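Local coordinates for protein 2-keto-3-deoxygluconate kinase (Thermotoga maritima, PDB 2AFB) that probably phosphorylates 2-keto-3-deoxygluconate, as a sugar kinase of the pfkB family within the ribokinase clan, at residues 62-67 with 128-133. Numbering follows the deposited sequence.
Sequences YFVTKL and EDFDWE
D129 reaches K66 through a salt bridge, with NZ of K66 3.0 Å from OD2 of D129. The ammonium comes in from above the carboxylate, 47° out of its plane, and the same OD2 also accepts the backbone N-H of K126, so one oxygen is gripped twice. With CG anti to the backbone N (chi1 -165°) and the chain extended beyond it, K66 carries its ammonium to D129. A methionine in its place would probably leave the D129 carboxylate without its cationic mate. Next along, F130 points its ring at the strand: CE1 of F130 sits 3.4 Å from the carbonyl O of T65, which lies at the ring edge, while CG1 of V64 packs obliquely 3.6 Å from CD1 of F130. Strand 60-67 belongs to the large mixed sheet of the ribokinase-like α/β fold, and the touching part of 128-133 runs alongside it in nearly the opposite direction, 170° apart, leading into helix 132-135. D131 occupies the N-cap position of that helix. W132, one residue on, brings CH2 to 4.0 Å from CG1 of V64, so this single methyl meets both aromatic rings. F18, on the neighbouring strand 14-18, meets both rings edge-to-face, and I158 of helix 155-169 also touches both.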
loop_
_atom_site.group_PDB
_atom_site.type_symbol
_atom_site.label_atom_id
_atom_site.label_comp_id
_atom_site.label_asym_id
_atom_site.label_seq_id
_atom_site.Cartn_x
_atom_site.Cartn_y
_atom_site.Cartn_z
ATOM N N TYR A 62 32.119 -10.311 -5.507
ATOM C CA TYR A 62 31.399 -11.273 -6.360
ATOM C C TYR A 62 30.716 -12.258 -5.450
ATOM O O TYR A 62 31.314 -12.735 -4.488
ATOM C CB TYR A 62 32.334 -12.048 -7.269
ATOM C CG TYR A 62 33.097 -11.217 -8.245
ATOM C CD1 TYR A 62 34.151 -10.423 -7.836
ATOM C CD2 TYR A 62 32.794 -11.261 -9.610
ATOM C CE1 TYR A 62 34.868 -9.648 -8.764
ATOM C CE2 TYR A 62 33.517 -10.511 -10.539
ATOM C CZ TYR A 62 34.550 -9.708 -10.098
ATOM O OH TYR A 62 35.270 -8.961 -11.010
ATOM N N PHE A 63 29.472 -12.577 -5.763
ATOM C CA PHE A 63 28.767 -13.605 -5.028
ATOM C C PHE A 63 28.631 -14.818 -5.936
ATOM O O PHE A 63 28.173 -14.714 -7.073
ATOM C CB PHE A 63 27.384 -13.120 -4.617
ATOM C CG PHE A 63 26.569 -14.142 -3.889
ATOM C CD1 PHE A 63 27.033 -14.682 -2.722
ATOM C CD2 PHE A 63 25.298 -14.516 -4.344
ATOM C CE1 PHE A 63 26.298 -15.608 -2.020
ATOM C CE2 PHE A 63 24.552 -15.421 -3.647
ATOM C CZ PHE A 63 25.052 -15.970 -2.459
ATOM N N VAL A 64 29.022 -15.969 -5.407
ATOM C CA VAL A 64 28.981 -17.198 -6.156
ATOM C C VAL A 64 27.819 -18.051 -5.643
ATOM O O VAL A 64 27.728 -18.318 -4.462
ATOM C CB VAL A 64 30.283 -17.965 -5.990
ATOM C CG1 VAL A 64 30.242 -19.276 -6.814
ATOM C CG2 VAL A 64 31.432 -17.077 -6.368
ATOM N N THR A 65 26.959 -18.482 -6.552
ATOM C CA THR A 65 25.810 -19.301 -6.211
ATOM C C THR A 65 25.241 -19.920 -7.499
ATOM O O THR A 65 25.843 -19.817 -8.569
ATOM C CB THR A 65 24.720 -18.510 -5.426
ATOM O OG1 THR A 65 23.870 -19.435 -4.755
ATOM C CG2 THR A 65 23.851 -17.608 -6.320
ATOM N N LYS A 66 24.116 -20.619 -7.353
ATOM C CA LYS A 66 23.324 -21.125 -8.465
ATOM C C LYS A 66 21.897 -20.636 -8.240
ATOM O O LYS A 66 21.377 -20.663 -7.105
ATOM C CB LYS A 66 23.390 -22.689 -8.549
ATOM C CG LYS A 66 22.898 -23.229 -9.852
ATOM C CD LYS A 66 22.935 -24.717 -9.912
ATOM C CE LYS A 66 22.782 -25.244 -11.365
ATOM N NZ LYS A 66 22.845 -26.770 -11.405
ATOM N N LEU A 67 21.297 -20.122 -9.313
ATOM C CA LEU A 67 19.902 -19.729 -9.320
ATOM C C LEU A 67 19.204 -20.303 -10.519
ATOM O O LEU A 67 19.847 -20.500 -11.552
ATOM C CB LEU A 67 19.780 -18.205 -9.392
ATOM C CG LEU A 67 20.297 -17.503 -8.138
ATOM C CD1 LEU A 67 20.398 -16.034 -8.353
ATOM C CD2 LEU A 67 19.377 -17.820 -6.972
ATOM N N GLU A 128 30.879 -29.407 -10.787
ATOM C CA GLU A 128 31.260 -28.883 -12.102
ATOM C C GLU A 128 30.606 -27.554 -12.418
ATOM O O GLU A 128 30.972 -26.883 -13.393
ATOM C CB GLU A 128 30.913 -29.889 -13.213
ATOM N N ASP A 129 29.646 -27.154 -11.588
ATOM C CA ASP A 129 28.942 -25.878 -11.794
ATOM C C ASP A 129 29.825 -24.669 -11.597
ATOM O O ASP A 129 29.450 -23.602 -12.054
ATOM C CB ASP A 129 27.684 -25.796 -10.903
ATOM C CG ASP A 129 26.590 -26.795 -11.343
ATOM O OD1 ASP A 129 26.617 -27.229 -12.494
ATOM O OD2 ASP A 129 25.697 -27.155 -10.549
ATOM N N PHE A 130 30.990 -24.861 -10.961
ATOM C CA PHE A 130 31.877 -23.781 -10.496
ATOM C C PHE A 130 33.343 -24.019 -10.840
ATOM O O PHE A 130 33.896 -25.071 -10.510
ATOM C CB PHE A 130 31.781 -23.622 -8.965
ATOM C CG PHE A 130 30.399 -23.470 -8.481
ATOM C CD1 PHE A 130 29.700 -22.265 -8.697
ATOM C CD2 PHE A 130 29.752 -24.514 -7.835
ATOM C CE1 PHE A 130 28.373 -22.111 -8.267
ATOM C CE2 PHE A 130 28.422 -24.376 -7.405
ATOM C CZ PHE A 130 27.723 -23.162 -7.631
ATOM N N ASP A 131 33.952 -23.004 -11.455
ATOM C CA ASP A 131 35.328 -23.021 -11.916
ATOM C C ASP A 131 36.119 -22.179 -10.949
ATOM O O ASP A 131 36.198 -20.959 -11.103
ATOM C CB ASP A 131 35.415 -22.438 -13.331
ATOM C CG ASP A 131 36.780 -22.615 -13.952
ATOM O OD1 ASP A 131 37.739 -22.966 -13.227
ATOM O OD2 ASP A 131 36.887 -22.401 -15.183
ATOM N N TRP A 132 36.670 -22.834 -9.933
ATOM C CA TRP A 132 37.221 -22.124 -8.795
ATOM C C TRP A 132 38.498 -21.420 -9.142
ATOM O O TRP A 132 38.780 -20.353 -8.605
ATOM C CB TRP A 132 37.400 -23.048 -7.586
ATOM C CG TRP A 132 36.057 -23.407 -6.997
ATOM C CD1 TRP A 132 35.443 -24.629 -7.032
ATOM C CD2 TRP A 132 35.152 -22.525 -6.332
ATOM N NE1 TRP A 132 34.215 -24.555 -6.416
ATOM C CE2 TRP A 132 34.011 -23.270 -5.995
ATOM C CE3 TRP A 132 35.194 -21.162 -5.985
ATOM C CZ2 TRP A 132 32.946 -22.719 -5.286
ATOM C CZ3 TRP A 132 34.132 -20.618 -5.311
ATOM C CH2 TRP A 132 33.023 -21.392 -4.962
ATOM N N GLU A 133 39.239 -21.991 -10.086
ATOM C CA GLU A 133 40.423 -21.360 -10.622
ATOM C C GLU A 133 40.121 -20.042 -11.302
ATOM O O GLU A 133 40.946 -19.158 -11.274
ATOM C CB GLU A 133 41.125 -22.294 -11.644
ATOM C CG GLU A 133 41.736 -23.545 -11.033
ATOM C CD GLU A 133 42.985 -23.243 -10.191
ATOM O OE1 GLU A 133 43.498 -22.100 -10.278
ATOM O OE2 GLU A 133 43.441 -24.147 -9.448
#